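Local coordinates for protein type I modular polyketide synthase (Streptomyces albus subsp. albus, PDB 6IYT) that probably loads an extender unit, thought to be ethylmalonyl from its coenzyme A thioester, for polyketide chain growth, as the acyltransferase domain of a salinomycin synthase module, at residues 411-423 against 430-443. Residues are numbered along the deposited sequence; the frame is centred on the assembly and turned at random.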
ATOM      1  N   VAL A 411      12.167   3.166  17.964  1.00 18.47           N
ATOM      2  CA  VAL A 411      13.532   2.722  17.751  1.00 20.39           C
ATOM      3  C   VAL A 411      14.514   3.903  17.637  1.00 21.71           C
ATOM      4  O   VAL A 411      15.725   3.714  17.733  1.00 25.40           O
ATOM      5  CB  VAL A 411      13.637   1.840  16.484  1.00 25.19           C
ATOM      6  CG1 VAL A 411      15.084   1.569  16.158  1.00 25.98           C
ATOM      7  CG2 VAL A 411      12.878   0.541  16.697  1.00 26.82           C
ATOM      8  N   GLY A 412      13.989   5.079  17.293  1.00 19.75           N
ATOM      9  CA  GLY A 412      14.792   6.296  17.208  1.00 21.85           C
ATOM     10  C   GLY A 412      15.476   6.481  15.863  1.00 21.62           C
ATOM     11  O   GLY A 412      16.557   7.068  15.784  1.00 19.28           O
ATOM     12  N   VAL A 413      14.859   5.946  14.800  1.00 18.44           N
ATOM     13  CA  VAL A 413      15.411   6.047  13.434  1.00 18.07           C
ATOM     14  C   VAL A 413      14.332   6.633  12.526  1.00 17.96           C
ATOM     15  O   VAL A 413      13.190   6.226  12.588  1.00 17.96           O
ATOM     16  CB  VAL A 413      15.821   4.650  12.875  1.00 19.92           C
ATOM     17  CG1 VAL A 413      16.282   4.754  11.432  1.00 18.92           C
ATOM     18  CG2 VAL A 413      16.905   4.018  13.730  1.00 23.32           C
ATOM     19  N   GLU A 414      14.677   7.662  11.785  1.00 15.49           N
ATOM     20  CA  GLU A 414      13.745   8.275  10.827  1.00 18.46           C
ATOM     21  C   GLU A 414      13.597   7.389   9.616  1.00 14.48           C
ATOM     22  O   GLU A 414      14.596   6.997   9.015  1.00 13.09           O
ATOM     23  CB  GLU A 414      14.276   9.618  10.365  1.00 25.00           C
ATOM     24  CG  GLU A 414      13.647  10.809  11.066  1.00 37.25           C
ATOM     25  CD  GLU A 414      13.434  11.980  10.127  1.00 43.99           C
ATOM     26  OE1 GLU A 414      13.956  11.934   8.984  1.00 54.38           O
ATOM     27  OE2 GLU A 414      12.719  12.928  10.515  1.00 47.38           O
ATOM     28  N   VAL A 415      12.353   7.112   9.219  1.00 11.72           N
ATOM     29  CA  VAL A 415      12.093   6.401   7.954  1.00 10.79           C
ATOM     30  C   VAL A 415      10.984   7.108   7.166  1.00 11.88           C
ATOM     31  O   VAL A 415      10.299   7.973   7.707  1.00 11.05           O
ATOM     32  CB  VAL A 415      11.651   4.937   8.203  1.00 11.71           C
ATOM     33  CG1 VAL A 415      12.650   4.219   9.089  1.00 13.06           C
ATOM     34  CG2 VAL A 415      10.260   4.889   8.834  1.00 12.92           C
ATOM     35  N   LEU A 416      10.871   6.791   5.863  1.00  9.03           N
ATOM     36  CA  LEU A 416       9.724   7.243   5.067  1.00  8.39           C
ATOM     37  C   LEU A 416       8.689   6.131   5.001  1.00  7.41           C
ATOM     38  O   LEU A 416       9.024   4.988   4.681  1.00  8.60           O
ATOM     39  CB  LEU A 416      10.163   7.613   3.664  1.00  8.26           C
ATOM     40  CG  LEU A 416       9.043   7.874   2.658  1.00 10.53           C
ATOM     41  CD1 LEU A 416       8.295   9.147   2.967  1.00 10.50           C
ATOM     42  CD2 LEU A 416       9.622   7.913   1.255  1.00 11.52           C
ATOM     43  N   ALA A 417       7.478   6.448   5.421  1.00  7.13           N
ATOM     44  CA  ALA A 417       6.354   5.528   5.328  1.00  7.83           C
ATOM     45  C   ALA A 417       5.301   6.123   4.421  1.00  8.25           C
ATOM     46  O   ALA A 417       4.681   7.140   4.747  1.00  9.63           O
ATOM     47  CB  ALA A 417       5.788   5.262   6.714  1.00  8.45           C
ATOM     48  N   GLN A 418       5.226   5.596   3.216  1.00  7.00           N
ATOM     49  CA  GLN A 418       4.551   6.256   2.132  1.00  6.76           C
ATOM     50  C   GLN A 418       3.451   5.342   1.629  1.00  6.67           C
ATOM     51  O   GLN A 418       3.714   4.216   1.300  1.00  7.14           O
ATOM     52  CB  GLN A 418       5.544   6.516   1.018  1.00  7.24           C
ATOM     53  CG  GLN A 418       4.925   7.138  -0.181  1.00  8.61           C
ATOM     54  CD  GLN A 418       4.412   8.480   0.116  1.00 10.40           C
ATOM     55  OE1 GLN A 418       5.143   9.314   0.642  1.00 14.45           O
ATOM     56  NE2 GLN A 418       3.119   8.697  -0.114  1.00  9.41           N
ATOM     57  N   GLY A 419       2.226   5.853   1.565  1.00  6.20           N
ATOM     58  CA  GLY A 419       1.120   5.141   0.907  1.00  5.55           C
ATOM     59  C   GLY A 419       1.065   5.394  -0.599  1.00  5.29           C
ATOM     60  O   GLY A 419       1.872   6.151  -1.141  1.00  5.47           O
ATOM     61  N   THR A 420       0.109   4.745  -1.262  1.00  4.77           N
ATOM     62  CA  THR A 420      -0.080   4.897  -2.670  1.00  4.87           C
ATOM     63  C   THR A 420      -1.361   5.665  -2.907  1.00  4.94           C
ATOM     64  O   THR A 420      -1.306   6.867  -3.098  1.00  5.74           O
ATOM     65  CB  THR A 420      -0.083   3.560  -3.403  1.00  5.13           C
ATOM     66  OG1 THR A 420       1.097   2.821  -3.033  1.00  5.07           O
ATOM     67  CG2 THR A 420      -0.078   3.776  -4.890  1.00  5.20           C
ATOM     68  N   LEU A 421      -2.515   5.007  -2.816  1.00  4.59           N
ATOM     69  CA  LEU A 421      -3.764   5.733  -2.861  1.00  5.07           C
ATOM     70  C   LEU A 421      -4.333   5.999  -1.482  1.00  5.86           C
ATOM     71  O   LEU A 421      -3.739   5.650  -0.488  1.00  6.50           O
ATOM     72  CB  LEU A 421      -4.791   4.998  -3.737  1.00  4.81           C
ATOM     73  CG  LEU A 421      -4.340   4.550  -5.125  1.00  5.15           C
ATOM     74  CD1 LEU A 421      -5.494   3.861  -5.876  1.00  5.52           C
ATOM     75  CD2 LEU A 421      -3.835   5.736  -5.923  1.00  5.64           C
ATOM     76  N   ARG A 422      -5.443   6.741  -1.448  1.00  5.71           N
ATOM     77  CA  ARG A 422      -6.132   7.019  -0.223  1.00  6.28           C
ATOM     78  C   ARG A 422      -7.609   7.045  -0.505  1.00  5.74           C
ATOM     79  O   ARG A 422      -8.017   7.195  -1.654  1.00  5.46           O
ATOM     80  CB  ARG A 422      -5.649   8.365   0.364  1.00  6.64           C
ATOM     81  CG  ARG A 422      -6.021   8.583   1.806  1.00  9.91           C
ATOM     82  CD  ARG A 422      -5.111   9.635   2.464  1.00  9.01           C
ATOM     83  NE  ARG A 422      -5.184  10.912   1.751  1.00  8.81           N
ATOM     84  CZ  ARG A 422      -4.505  12.003   2.078  1.00 10.31           C
ATOM     85  NH1 ARG A 422      -3.578  11.953   3.027  1.00 11.15           N
ATOM     86  NH2 ARG A 422      -4.599  13.088   1.309  1.00 10.92           N
ATOM     87  N   ARG A 423      -8.429   6.840   0.541  1.00  6.65           N
ATOM     88  CA  ARG A 423      -9.875   6.809   0.358  1.00  7.76           C
ATOM     89  C   ARG A 423     -10.369   8.065  -0.424  1.00  7.65           C
ATOM     90  O   ARG A 423     -10.062   9.174  -0.047  1.00  7.68           O
ATOM     91  CB  ARG A 423     -10.583   6.743   1.741  1.00  9.67           C
ATOM     92  CG  ARG A 423     -12.082   6.856   1.621  1.00 13.19           C
ATOM     93  CD  ARG A 423     -12.769   6.582   2.950  1.00 14.23           C
ATOM     94  NE  ARG A 423     -14.224   6.736   2.821  1.00 17.70           N
ATOM     95  CZ  ARG A 423     -15.098   6.343   3.734  1.00 16.86           C
ATOM     96  NH1 ARG A 423     -14.677   5.725   4.828  1.00 18.47           N
ATOM     97  NH2 ARG A 423     -16.403   6.589   3.554  1.00 17.97           N
ATOM     98  N   ARG A 430      -3.528  11.854  -7.000  1.00  4.94           N
ATOM     99  CA  ARG A 430      -3.083  11.032  -5.874  1.00  4.73           C
ATOM    100  C   ARG A 430      -1.762  10.309  -6.139  1.00  4.48           C
ATOM    101  O   ARG A 430      -0.873  10.303  -5.287  1.00  4.36           O
ATOM    102  CB  ARG A 430      -4.165  10.014  -5.468  1.00  5.02           C
ATOM    103  CG  ARG A 430      -3.785   9.170  -4.274  1.00  5.55           C
ATOM    104  CD  ARG A 430      -3.595   9.985  -3.031  1.00  6.34           C
ATOM    105  NE  ARG A 430      -2.185  10.247  -2.720  1.00  6.53           N
ATOM    106  CZ  ARG A 430      -1.758  10.924  -1.659  1.00  8.61           C
ATOM    107  NH1 ARG A 430      -2.617  11.607  -0.903  1.00  7.86           N
ATOM    108  NH2 ARG A 430      -0.458  11.021  -1.414  1.00  7.08           N
ATOM    109  N   VAL A 431      -1.620   9.708  -7.305  1.00  4.59           N
ATOM    110  CA  VAL A 431      -0.359   9.034  -7.665  1.00  4.76           C
ATOM    111  C   VAL A 431       0.787  10.041  -7.629  1.00  4.62           C
ATOM    112  O   VAL A 431       1.850   9.772  -7.061  1.00  3.94           O
ATOM    113  CB  VAL A 431      -0.446   8.363  -9.035  1.00  5.62           C
ATOM    114  CG1 VAL A 431       0.901   7.802  -9.456  1.00  6.06           C
ATOM    115  CG2 VAL A 431      -1.502   7.247  -8.991  1.00  7.05           C
ATOM    116  N   LEU A 432       0.639  11.125  -8.374  1.00  4.45           N
ATOM    117  CA  LEU A 432       1.699  12.136  -8.419  1.00  5.20           C
ATOM    118  C   LEU A 432       2.019  12.694  -7.045  1.00  4.54           C
ATOM    119  O   LEU A 432       3.189  13.049  -6.768  1.00  3.68           O
ATOM    120  CB  LEU A 432       1.310  13.273  -9.363  1.00  6.37           C
ATOM    121  CG  LEU A 432       1.243  12.932 -10.861  1.00  7.39           C
ATOM    122  CD1 LEU A 432       0.778  14.150 -11.646  1.00  8.89           C
ATOM    123  CD2 LEU A 432       2.574  12.439 -11.386  1.00  8.21           C
ATOM    124  N   THR A 433       0.994  12.861  -6.212  1.00  4.33           N
ATOM    125  CA  THR A 433       1.182  13.331  -4.825  1.00  4.22           C
ATOM    126  C   THR A 433       1.995  12.344  -3.964  1.00  4.08           C
ATOM    127  O   THR A 433       2.963  12.729  -3.333  1.00  3.72           O
ATOM    128  CB  THR A 433      -0.157  13.692  -4.153  1.00  4.36           C
ATOM    129  OG1 THR A 433      -0.823  14.707  -4.925  1.00  3.92           O
ATOM    130  CG2 THR A 433       0.083  14.227  -2.762  1.00  4.35           C
ATOM    131  N   SER A 434       1.733  11.058  -4.117  1.00  3.99           N
ATOM    132  CA  SER A 434       2.518  10.062  -3.444  1.00  4.31           C
ATOM    133  C   SER A 434       3.943  10.006  -3.972  1.00  3.85           C
ATOM    134  O   SER A 434       4.918   9.920  -3.187  1.00  3.45           O
ATOM    135  CB  SER A 434       1.832   8.697  -3.543  1.00  4.59           C
ATOM    136  OG  SER A 434       0.609   8.734  -2.819  1.00  5.22           O
ATOM    137  N   PHE A 435       4.100  10.109  -5.290  1.00  3.75           N
ATOM    138  CA  PHE A 435       5.428  10.194  -5.880  1.00  3.79           C
ATOM    139  C   PHE A 435       6.199  11.414  -5.274  1.00  4.31           C
ATOM    140  O   PHE A 435       7.378  11.318  -4.971  1.00  3.83           O
ATOM    141  CB  PHE A 435       5.361  10.387  -7.387  1.00  4.00           C
ATOM    142  CG  PHE A 435       4.969   9.175  -8.192  1.00  3.91           C
ATOM    143  CD1 PHE A 435       4.767   7.920  -7.623  1.00  3.98           C
ATOM    144  CD2 PHE A 435       4.856   9.302  -9.581  1.00  4.11           C
ATOM    145  CE1 PHE A 435       4.487   6.822  -8.432  1.00  4.35           C
ATOM    146  CE2 PHE A 435       4.503   8.236 -10.372  1.00  4.31           C
ATOM    147  CZ  PHE A 435       4.314   6.987  -9.798  1.00  3.64           C
ATOM    148  N   ALA A 436       5.533  12.565  -5.226  1.00  4.22           N
ATOM    149  CA  ALA A 436       6.155  13.801  -4.701  1.00  4.97           C
ATOM    150  C   ALA A 436       6.511  13.683  -3.225  1.00  4.71           C
ATOM    151  O   ALA A 436       7.570  14.145  -2.796  1.00  3.93           O
ATOM    152  CB  ALA A 436       5.240  14.986  -4.935  1.00  5.01           C
ATOM    153  N   GLU A 437       5.622  13.069  -2.451  1.00  6.03           N
ATOM    154  CA  GLU A 437       5.880  12.828  -1.049  1.00  5.94           C
ATOM    155  C   GLU A 437       7.123  11.946  -0.826  1.00  6.61           C
ATOM    156  O   GLU A 437       7.909  12.198   0.091  1.00  6.77           O
ATOM    157  CB  GLU A 437       4.642  12.227  -0.382  1.00  7.22           C
ATOM    158  CG  GLU A 437       3.540  13.266  -0.168  1.00  8.13           C
ATOM    159  CD  GLU A 437       2.203  12.658   0.256  1.00 12.14           C
ATOM    160  OE1 GLU A 437       2.036  11.411   0.180  1.00 12.98           O
ATOM    161  OE2 GLU A 437       1.339  13.436   0.683  1.00 15.14           O
ATOM    162  N   ALA A 438       7.312  10.950  -1.678  1.00  5.63           N
ATOM    163  CA  ALA A 438       8.524  10.107  -1.625  1.00  5.79           C
ATOM    164  C   ALA A 438       9.770  10.884  -2.093  1.00  6.15           C
ATOM    165  O   ALA A 438      10.801  10.892  -1.425  1.00  6.13           O
ATOM    166  CB  ALA A 438       8.333   8.872  -2.467  1.00  6.40           C
ATOM    167  N   TRP A 439       9.664  11.505  -3.257  1.00  5.64           N
ATOM    168  CA  TRP A 439      10.825  12.147  -3.895  1.00  5.82           C
ATOM    169  C   TRP A 439      11.317  13.336  -3.066  1.00  6.50           C
ATOM    170  O   TRP A 439      12.531  13.535  -2.920  1.00  5.88           O
ATOM    171  CB  TRP A 439      10.467  12.612  -5.304  1.00  5.22           C
ATOM    172  CG  TRP A 439      11.592  13.384  -6.033  1.00  4.91           C
ATOM    173  CD1 TRP A 439      12.760  12.858  -6.569  1.00  5.61           C
ATOM    174  CD2 TRP A 439      11.684  14.792  -6.186  1.00  4.99           C
ATOM    175  NE1 TRP A 439      13.495  13.860  -7.167  1.00  5.27           N
ATOM    176  CE2 TRP A 439      12.876  15.064  -6.904  1.00  5.04           C
ATOM    177  CE3 TRP A 439      10.855  15.855  -5.844  1.00  4.37           C
ATOM    178  CZ2 TRP A 439      13.244  16.354  -7.254  1.00  6.03           C
ATOM    179  CZ3 TRP A 439      11.233  17.140  -6.202  1.00  4.69           C
ATOM    180  CH2 TRP A 439      12.399  17.368  -6.926  1.00  5.62           C
ATOM    181  N   THR A 440      10.394  14.104  -2.493  1.00  6.27           N
ATOM    182  CA  THR A 440      10.812  15.270  -1.727  1.00  7.09           C
ATOM    183  C   THR A 440      11.529  14.845  -0.470  1.00  8.62           C
ATOM    184  O   THR A 440      12.279  15.643   0.106  1.00 10.75           O
ATOM    185  CB  THR A 440       9.663  16.218  -1.349  1.00  6.52           C
ATOM    186  OG1 THR A 440       8.683  15.500  -0.599  1.00  7.18           O
ATOM    187  CG2 THR A 440       9.043  16.861  -2.597  1.00  5.47           C
ATOM    188  N   ARG A 441      11.344  13.586  -0.062  1.00  8.97           N
ATOM    189  CA  ARG A 441      12.078  13.026   1.093  1.00 10.70           C
ATOM    190  C   ARG A 441      13.307  12.224   0.682  1.00 10.32           C
ATOM    191  O   ARG A 441      13.970  11.623   1.535  1.00 10.97           O
ATOM    192  CB  ARG A 441      11.168  12.136   1.946  1.00 13.57           C
ATOM    193  CG  ARG A 441      10.016  12.864   2.612  1.00 17.65           C
ATOM    194  CD  ARG A 441      10.350  13.351   4.010  1.00 20.98           C
ATOM    195  NE  ARG A 441      11.069  12.363   4.820  1.00 21.20           N
ATOM    196  CZ  ARG A 441      10.491  11.459   5.609  1.00 21.58           C
ATOM    197  NH1 ARG A 441       9.175  11.308   5.623  1.00 21.67           N
ATOM    198  NH2 ARG A 441      11.248  10.611   6.267  1.00 25.24           N
ATOM    199  N   GLY A 442      13.596  12.167  -0.620  1.00  9.28           N
ATOM    200  CA  GLY A 442      14.909  11.681  -1.080  1.00 10.05           C
ATOM    201  C   GLY A 442      14.867  10.394  -1.888  1.00  8.98           C
ATOM    202  O   GLY A 442      15.908   9.854  -2.263  1.00  8.84           O
ATOM    203  N   VAL A 443      13.670   9.899  -2.166  1.00  8.41           N
ATOM    204  CA  VAL A 443      13.525   8.692  -2.913  1.00  9.07           C
ATOM    205  C   VAL A 443      13.882   9.005  -4.362  1.00  9.97           C
ATOM    206  O   VAL A 443      13.327   9.943  -4.957  1.00 11.67           O
ATOM    207  CB  VAL A 443      12.087   8.128  -2.840  1.00  7.93           C
ATOM    208  CG1 VAL A 443      11.898   7.008  -3.852  1.00  9.58           C
ATOM    209  CG2 VAL A 443      11.780   7.622  -1.441  1.00  7.72           C
TER
HETATM  210  O   HOH W   1       7.094   9.032   6.880  1.00 14.53           O
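L416 and Q418 face helix 430-439 from strand 416-418, the edge strand of the four-stranded parallel sheet in the alpha/beta part of the acyltransferase domain. Strand and helix run antiparallel, at 177°, with their axes 9.2 Å apart, while helix 401-411 packs against V415 and A417 on the strand's other side.

The apolar part centres on L416, whose two methyls split their work: L416 CD2 packs tightly on V443 CG2, at 3.5 Å, and beside A438, small enough to let the strand come close, while CD1 lies over one face of the R441 guanidinium. Further along, L421 CD2 meets V431 CG2 at 4.1 Å, the two side chains lying side by side.

Among the polar contacts, Q418 suits its buried place because its amide NH2 offers two hydrogens. With CG anti to the backbone N (chi1 177°) and a bend at chi2, Q418 NE2 reaches E437 OE1 at 2.9 Å, nearly along the C-O axis, and also gives a bond to G419 O. The same OE1 forms a salt bridge with R430 NH2, which in turn donates to S434 OG. R422 NH2 and R430 NH1 come close, but E425 forms salt bridges with both arginines and probably offsets their like charges. Beyond the helix, where the chain turns at G442, R441 is long enough to reach back to the residue before the strand: R441 NH2 donates to V415 O from above the carbonyl plane, at 3.2 Å. S434, short enough to stay close to its helix, donates its hydroxyl hydrogen across the gap: S434 OG meets T420 O at 2.7 Å, in the carbonyl plane and on a lone pair.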